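Local coordinates for protein fluoroacetyl-CoA thioesterase (Streptomyces cattleya, PDB 3KVU) that hydrolyses fluoroacetyl-CoA to fluoroacetate and CoA, which protects the bacterium against fluoroacetate, while acetyl-CoA is not a substrate, at residues 20-25 and 36-41; 63-68 and 120-125. The protein carries 1 engineered substitution. All coordinates share one frame; numbering follows the deposited sequence.

Contact 1 (20-25 with 36-41) is complete in the sequence before contact 2 (63-68 with 120-125) begins; they flank the chain's centre, with centres about 30 Å apart and nearest atoms about 15 Å apart. Contact 1 joins the start of the short helix 23-26 to the segment leading into helix 42-57. Contact 2 pairs strands 65-75 and 112-124 of the five-stranded antiparallel sheet. Each lies against its own acetyl-CoA, and both touch the second subunit: Phe36 of one chain packs on Ser67 and Arg120 of the other. The substrate site of this HotDog-clan homodimer is thus assembled from both chains.

Contact 1 (20-25 and 36-41); sequences HKTVRH and FPEVFA. With ACO (acetyl coenzyme *a), chain E.
Val23 lies between Phe36, Ala41 and the acetyl end of the bound acetyl-CoA. From its CB, which packs against CB of Phe36, the branch CG1 runs anti to the backbone N (chi1 175°) and comes obliquely to the Phe36 ring, 3.6 Å from CD2. The other branch, CG2, turns to CB of Ala41 and to the thioester, 3.2 Å from atom O of acetyl-CoA. The Phe36 ring presents its edge to the thioester sulfur S1P. Two backbone bonds tie the segments around a single bridge of Thr22 with Phe40: Val23 N to Val39 O (3.0 Å) and Ala41 N to Lys21 O (3.3 Å). Beside this bridge, Thr22 OG1 donates to Glu38 OE2 at 2.6 Å, meeting it from above the carboxylate plane, 55° out of it. OE2 also accepts a hydrogen bond from a water that donates another to Pro37 O, while Glu38 OE1 forms a salt bridge with Arg24 NH1 (3.3 Å), whose hydrogen bond is weak. Lys21 turns its amine to Glu29 of the second subunit. Polar bonds thus fix the segment before Ser42, an active-site residue, and its apolar side, with Ala41 as N-cap of helix 42-57, is turned to the acyl group.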
loop_
_atom_site.group_PDB
_atom_site.type_symbol
_atom_site.label_atom_id
_atom_site.label_comp_id
_atom_site.label_asym_id
_atom_site.label_seq_id
_atom_site.Cartn_x
_atom_site.Cartn_y
_atom_site.Cartn_z
ATOM N N HIS A 20 10.492 -12.619 -0.472
ATOM C CA HIS A 20 10.886 -11.249 -0.131
ATOM C C HIS A 20 9.748 -10.221 -0.233
ATOM O O HIS A 20 9.994 -9.053 -0.109
ATOM C CB HIS A 20 12.147 -10.803 -0.903
ATOM C CG HIS A 20 12.001 -10.930 -2.394
ATOM N ND1 HIS A 20 11.252 -10.040 -3.152
ATOM C CD2 HIS A 20 12.447 -11.881 -3.255
ATOM C CE1 HIS A 20 11.255 -10.431 -4.414
ATOM N NE2 HIS A 20 11.957 -11.554 -4.501
ATOM N N LYS A 21 8.512 -10.661 -0.434
ATOM C CA LYS A 21 7.305 -9.786 -0.484
ATOM C C LYS A 21 6.304 -9.894 0.699
ATOM O O LYS A 21 5.129 -9.510 0.576
ATOM C CB LYS A 21 6.506 -9.976 -1.793
ATOM C CG LYS A 21 7.142 -9.522 -3.120
ATOM C CD LYS A 21 7.561 -8.051 -3.180
ATOM C CE LYS A 21 8.445 -7.879 -4.441
ATOM N NZ LYS A 21 8.799 -6.469 -4.682
ATOM N N THR A 22 6.808 -10.364 1.835
ATOM C CA THR A 22 6.059 -10.545 3.041
ATOM C C THR A 22 6.289 -9.375 3.902
ATOM O O THR A 22 7.276 -8.661 3.729
ATOM C CB THR A 22 6.364 -11.885 3.707
ATOM O OG1 THR A 22 7.723 -11.931 4.132
ATOM C CG2 THR A 22 6.168 -12.987 2.691
ATOM N N VAL A 23 5.328 -9.137 4.790
ATOM C CA VAL A 23 5.301 -8.046 5.758
ATOM C C VAL A 23 6.650 -7.549 6.255
ATOM O O VAL A 23 6.881 -6.409 6.300
ATOM C CB VAL A 23 4.478 -8.433 6.986
ATOM C CG1 VAL A 23 4.541 -7.380 7.998
ATOM C CG2 VAL A 23 3.083 -8.748 6.634
ATOM N N ARG A 24 7.522 -8.412 6.669
ATOM C CA ARG A 24 8.801 -7.977 7.193
ATOM C C ARG A 24 9.762 -7.380 6.188
ATOM O O ARG A 24 10.773 -6.795 6.569
ATOM C CB ARG A 24 9.494 -9.120 7.909
ATOM C CG ARG A 24 9.491 -10.376 7.125
ATOM C CD ARG A 24 10.386 -11.328 7.765
ATOM N NE ARG A 24 11.744 -10.925 7.505
ATOM C CZ ARG A 24 12.675 -11.716 6.987
ATOM N NH1 ARG A 24 12.378 -12.968 6.686
ATOM N NH2 ARG A 24 13.901 -11.248 6.773
ATOM N N HIS A 25 9.521 -7.591 4.908
ATOM C CA HIS A 25 10.390 -7.021 3.883
ATOM C C HIS A 25 9.906 -5.623 3.432
ATOM O O HIS A 25 10.636 -4.904 2.800
ATOM C CB HIS A 25 10.547 -7.982 2.676
ATOM C CG HIS A 25 11.181 -9.294 3.018
ATOM N ND1 HIS A 25 12.551 -9.462 3.115
ATOM C CD2 HIS A 25 10.632 -10.495 3.345
ATOM C CE1 HIS A 25 12.820 -10.712 3.469
ATOM N NE2 HIS A 25 11.671 -11.354 3.625
ATOM N N PHE A 36 5.955 -10.772 12.358
ATOM C CA PHE A 36 4.683 -11.025 11.693
ATOM C C PHE A 36 4.726 -12.386 10.965
ATOM O O PHE A 36 5.803 -12.854 10.668
ATOM C CB PHE A 36 4.408 -9.901 10.693
ATOM C CG PHE A 36 3.393 -8.867 11.171
ATOM C CD1 PHE A 36 3.634 -8.096 12.287
ATOM C CD2 PHE A 36 2.223 -8.632 10.437
ATOM C CE1 PHE A 36 2.696 -7.143 12.704
ATOM C CE2 PHE A 36 1.283 -7.722 10.846
ATOM C CZ PHE A 36 1.531 -6.958 11.990
ATOM N N PRO A 37 3.562 -12.998 10.656
ATOM C CA PRO A 37 3.536 -14.183 9.765
ATOM C C PRO A 37 4.166 -13.847 8.410
ATOM O O PRO A 37 4.037 -12.684 7.930
ATOM C CB PRO A 37 2.058 -14.425 9.523
ATOM C CG PRO A 37 1.328 -13.644 10.522
ATOM C CD PRO A 37 2.219 -12.588 11.081
ATOM N N GLU A 38 4.850 -14.812 7.793
ATOM C CA GLU A 38 5.270 -14.622 6.416
ATOM C C GLU A 38 4.119 -14.743 5.405
ATOM O O GLU A 38 3.878 -15.810 4.781
ATOM C CB GLU A 38 6.410 -15.558 6.110
ATOM C CG GLU A 38 7.595 -15.321 6.990
ATOM C CD GLU A 38 8.503 -14.287 6.431
ATOM O OE1 GLU A 38 9.611 -14.640 5.971
ATOM O OE2 GLU A 38 8.144 -13.099 6.463
ATOM N N VAL A 39 3.359 -13.643 5.281
ATOM C CA VAL A 39 2.348 -13.494 4.261
ATOM C C VAL A 39 2.641 -12.190 3.504
ATOM O O VAL A 39 3.422 -11.365 3.989
ATOM C CB VAL A 39 0.914 -13.550 4.786
ATOM C CG1 VAL A 39 0.672 -14.928 5.407
ATOM C CG2 VAL A 39 0.600 -12.382 5.792
ATOM N N PHE A 40 2.083 -12.114 2.280
ATOM C CA PHE A 40 2.038 -10.961 1.389
ATOM C C PHE A 40 1.513 -9.684 2.086
ATOM O O PHE A 40 0.331 -9.575 2.471
ATOM C CB PHE A 40 1.115 -11.328 0.197
ATOM C CG PHE A 40 1.319 -10.490 -1.095
ATOM C CD1 PHE A 40 2.584 -10.076 -1.521
ATOM C CD2 PHE A 40 0.224 -10.202 -1.911
ATOM C CE1 PHE A 40 2.746 -9.311 -2.731
ATOM C CE2 PHE A 40 0.394 -9.447 -3.101
ATOM C CZ PHE A 40 1.682 -9.011 -3.495
ATOM N N ALA A 41 2.391 -8.696 2.213
ATOM C CA ALA A 41 2.031 -7.467 2.885
ATOM C C ALA A 41 0.886 -6.638 2.167
ATOM O O ALA A 41 0.778 -6.662 0.930
ATOM C CB ALA A 41 3.265 -6.702 3.060
HETATM C CAP ACO E . -10.428 -11.091 6.716
HETATM O OAP ACO E . -10.851 -9.730 6.373
HETATM C C9P ACO E . -8.952 -11.350 7.017
HETATM O O9P ACO E . -8.645 -11.731 8.147
HETATM N N8P ACO E . -8.056 -11.152 6.034
HETATM C C7P ACO E . -6.619 -11.334 6.001
HETATM C C6P ACO E . -6.048 -10.020 5.494
HETATM C C5P ACO E . -4.543 -10.099 5.297
HETATM O O5P ACO E . -3.938 -11.012 4.793
HETATM N N4P ACO E . -3.717 -9.146 5.639
HETATM C C3P ACO E . -2.340 -9.489 5.365
HETATM C C2P ACO E . -1.654 -8.173 5.383
HETATM S S1P ACO E . -0.801 -7.947 6.905
HETATM C C ACO E . -0.205 -6.541 6.345
HETATM O O ACO E . 0.858 -6.558 5.747
HETATM C CH3 ACO E . -1.143 -5.400 6.578
HETATM O O HOH W 1 6.124 -11.431 7.297
#

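Contact 2 (63-68 and 120-125); sequences PGEGSL and RAVIHL. With ACO (acetyl coenzyme *a), chain F.
This is an antiparallel strand pair at one border of the chain's sheet, where strand 65-75, outermost within the chain, lies against the end of strand 112-124. Gly66 and Ile123 form a hydrogen-bonded pair, with Gly66 N to Ile123 O at 2.8 Å and Ile123 N to Gly66 O at 2.7 Å; Leu68 and Ala121 form the next. Past the strand end, Leu125 N reaches Gly64 O (2.9 Å), so the first turn of helix 125-135 is held to the loop residue just before strand 65-75. Leu125 CG packs against the Gly66 backbone, near N and CA. In the hotdog fold such a sheet wraps a long central helix, here 42-57, whose Met57 meets Ser67 and Val122 on one face. On the other, Leu68 and Ile123 cross at about a right angle, Leu68 CG 4.1 Å from Ile123 CD1, and touch acetyl-CoA: Leu68 CD2 lies 4.0 Å from S1P, and Ile123 CG2 lies 3.3 Å from the phosphate oxygen O2A. Arg120, a substrate-binding residue, bends at chi3 (54°) and grips Ser67 OG side-on with NE and NH2, each at 3.0 Å and near the guanidinium plane. One guanidinium face lies over Leu68 C, and Arg120 NH1 is 4.0 Å from CH3 of the acetyl-CoA.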
loop_
_atom_site.group_PDB
_atom_site.type_symbol
_atom_site.label_atom_id
_atom_site.label_comp_id
_atom_site.label_asym_id
_atom_site.label_seq_id
_atom_site.Cartn_x
_atom_site.Cartn_y
_atom_site.Cartn_z
ATOM N N PRO A 63 4.985 9.704 -25.342
ATOM C CA PRO A 63 6.331 9.891 -24.867
ATOM C C PRO A 63 6.448 11.154 -23.928
ATOM O O PRO A 63 5.744 12.165 -24.120
ATOM C CB PRO A 63 7.148 10.072 -26.161
ATOM C CG PRO A 63 6.372 9.538 -27.213
ATOM C CD PRO A 63 4.938 9.557 -26.817
ATOM N N GLY A 64 7.252 11.010 -22.884
ATOM C CA GLY A 64 7.367 12.032 -21.812
ATOM C C GLY A 64 6.279 12.079 -20.769
ATOM O O GLY A 64 6.424 12.764 -19.750
ATOM N N GLU A 65 5.196 11.347 -21.006
ATOM C CA GLU A 65 4.175 11.199 -20.012
ATOM C C GLU A 65 4.474 10.034 -19.056
ATOM O O GLU A 65 5.186 9.065 -19.375
ATOM C CB GLU A 65 2.797 11.048 -20.639
ATOM C CG GLU A 65 2.174 12.364 -21.081
ATOM C CD GLU A 65 0.834 12.170 -21.675
ATOM O OE1 GLU A 65 0.514 11.013 -21.997
ATOM O OE2 GLU A 65 0.043 13.155 -21.782
ATOM N N GLY A 66 3.940 10.165 -17.853
ATOM C CA GLY A 66 3.998 9.106 -16.858
ATOM C C GLY A 66 2.764 9.228 -16.017
ATOM O O GLY A 66 1.817 9.983 -16.386
ATOM N N SER A 67 2.778 8.539 -14.863
ATOM C CA SER A 67 1.696 8.694 -13.872
ATOM C C SER A 67 2.095 8.309 -12.441
ATOM O O SER A 67 3.095 7.577 -12.179
ATOM C CB SER A 67 0.492 7.852 -14.223
ATOM O OG SER A 67 0.835 6.555 -13.774
ATOM N N LEU A 68 1.282 8.788 -11.533
ATOM C CA LEU A 68 1.461 8.552 -10.076
ATOM C C LEU A 68 0.095 8.128 -9.500
ATOM O O LEU A 68 -0.925 8.597 -9.943
ATOM C CB LEU A 68 1.975 9.851 -9.392
ATOM C CG LEU A 68 3.314 10.464 -9.914
ATOM C CD1 LEU A 68 3.675 11.763 -9.232
ATOM C CD2 LEU A 68 4.532 9.528 -9.864
ATOM N N ARG A 120 -5.215 7.204 -10.506
ATOM C CA ARG A 120 -3.894 7.687 -10.922
ATOM C C ARG A 120 -3.974 9.036 -11.620
ATOM O O ARG A 120 -5.035 9.433 -12.098
ATOM C CB ARG A 120 -3.044 6.687 -11.750
ATOM C CG ARG A 120 -3.158 5.250 -11.326
ATOM C CD ARG A 120 -2.216 4.369 -12.090
ATOM N NE ARG A 120 -0.815 4.789 -12.063
ATOM C CZ ARG A 120 0.039 4.665 -11.039
ATOM N NH1 ARG A 120 -0.329 4.113 -9.875
ATOM N NH2 ARG A 120 1.304 5.066 -11.176
ATOM N N ALA A 121 -2.869 9.770 -11.617
ATOM C CA ALA A 121 -2.854 11.065 -12.303
ATOM C C ALA A 121 -1.820 11.008 -13.408
ATOM O O ALA A 121 -0.680 10.575 -13.154
ATOM C CB ALA A 121 -2.516 12.177 -11.334
ATOM N N VAL A 122 -2.199 11.400 -14.639
ATOM C CA VAL A 122 -1.183 11.380 -15.694
ATOM C C VAL A 122 -0.284 12.605 -15.500
ATOM O O VAL A 122 -0.793 13.704 -15.304
ATOM C CB VAL A 122 -1.791 11.408 -17.096
ATOM C CG1 VAL A 122 -0.708 11.567 -18.092
ATOM C CG2 VAL A 122 -2.549 10.161 -17.363
ATOM N N ILE A 123 1.017 12.422 -15.551
ATOM C CA ILE A 123 1.905 13.557 -15.396
ATOM C C ILE A 123 2.908 13.679 -16.552
ATOM O O ILE A 123 3.096 12.728 -17.301
ATOM C CB ILE A 123 2.736 13.449 -14.129
ATOM C CG1 ILE A 123 3.477 12.085 -14.109
ATOM C CG2 ILE A 123 1.847 13.871 -12.923
ATOM C CD1 ILE A 123 4.853 12.033 -13.338
ATOM N N HIS A 124 3.562 14.845 -16.617
ATOM C CA HIS A 124 4.779 15.020 -17.416
ATOM C C HIS A 124 6.070 14.765 -16.634
ATOM O O HIS A 124 6.443 15.503 -15.706
ATOM C CB HIS A 124 4.713 16.425 -18.033
ATOM C CG HIS A 124 3.667 16.567 -19.100
ATOM N ND1 HIS A 124 2.473 17.246 -18.910
ATOM C CD2 HIS A 124 3.649 16.125 -20.379
ATOM C CE1 HIS A 124 1.764 17.190 -20.021
ATOM N NE2 HIS A 124 2.445 16.499 -20.917
ATOM N N LEU A 125 6.799 13.729 -17.007
ATOM C CA LEU A 125 7.888 13.213 -16.198
ATOM C C LEU A 125 9.076 14.171 -15.954
ATOM O O LEU A 125 9.551 14.331 -14.818
ATOM C CB LEU A 125 8.423 11.932 -16.847
ATOM C CG LEU A 125 7.750 10.607 -16.544
ATOM C CD1 LEU A 125 8.519 9.529 -17.236
ATOM C CD2 LEU A 125 7.780 10.349 -15.053
HETATM N N1A ACO F . 3.904 18.374 -4.706
HETATM C C2A ACO F . 4.333 18.137 -5.956
HETATM N N3A ACO F . 3.928 18.859 -7.040
HETATM C C4A ACO F . 3.039 19.899 -6.967
HETATM C C5A ACO F . 2.526 20.213 -5.615
HETATM C C6A ACO F . 3.017 19.378 -4.473
HETATM N N6A ACO F . 2.581 19.618 -3.214
HETATM N N7A ACO F . 1.674 21.251 -5.771
HETATM C C8A ACO F . 1.643 21.580 -7.092
HETATM N N9A ACO F . 2.472 20.796 -7.828
HETATM C C1B ACO F . 2.621 20.905 -9.342
HETATM C C2B ACO F . 3.200 22.159 -10.058
HETATM O O2B ACO F . 2.428 23.375 -10.007
HETATM C C3B ACO F . 3.418 21.647 -11.491
HETATM O O3B ACO F . 2.187 21.715 -12.254
HETATM P P3B ACO F . 1.996 22.163 -13.812
HETATM O O7A ACO F . 3.062 23.243 -13.893
HETATM O O8A ACO F . 2.212 20.887 -14.613
HETATM O O9A ACO F . 0.577 22.682 -14.013
HETATM C C4B ACO F . 3.894 20.197 -11.217
HETATM O O4B ACO F . 3.366 19.817 -9.915
HETATM C C5B ACO F . 3.721 19.087 -12.305
HETATM O O5B ACO F . 2.380 18.613 -12.559
HETATM P P1A ACO F . 1.443 17.799 -11.491
HETATM O O1A ACO F . 2.423 17.218 -10.501
HETATM O O2A ACO F . 0.616 16.852 -12.330
HETATM O O3A ACO F . 0.437 18.930 -10.789
HETATM P P2A ACO F . -0.744 18.968 -9.610
HETATM O O4A ACO F . -2.096 18.659 -10.220
HETATM O O5A ACO F . -0.626 20.277 -8.814
HETATM O O6A ACO F . -0.560 17.770 -8.526
HETATM C CBP ACO F . 0.143 15.476 -8.874
HETATM C CCP ACO F . -1.034 16.452 -8.810
HETATM C CDP ACO F . -0.093 14.014 -9.244
HETATM C CEP ACO F . 1.521 15.920 -8.391
HETATM C CAP ACO F . -0.222 14.939 -7.461
HETATM O OAP ACO F . -1.054 15.746 -6.614
HETATM C C9P ACO F . 0.874 14.438 -6.580
HETATM O O9P ACO F . 2.066 14.777 -6.536
HETATM N N8P ACO F . 0.308 13.514 -5.832
HETATM C C7P ACO F . 0.932 12.688 -4.857
HETATM C C6P ACO F . 2.214 12.311 -5.547
HETATM C C5P ACO F . 2.384 10.867 -5.303
HETATM O O5P ACO F . 1.380 10.177 -5.358
HETATM N N4P ACO F . 3.606 10.438 -5.070
HETATM C C3P ACO F . 3.957 9.046 -4.800
HETATM C C2P ACO F . 2.893 8.182 -5.410
HETATM S S1P ACO F . 3.783 7.273 -6.618
HETATM C C ACO F . 3.292 5.719 -6.525
HETATM O O ACO F . 4.156 4.955 -6.207
HETATM C CH3 ACO F . 1.892 5.334 -6.832
#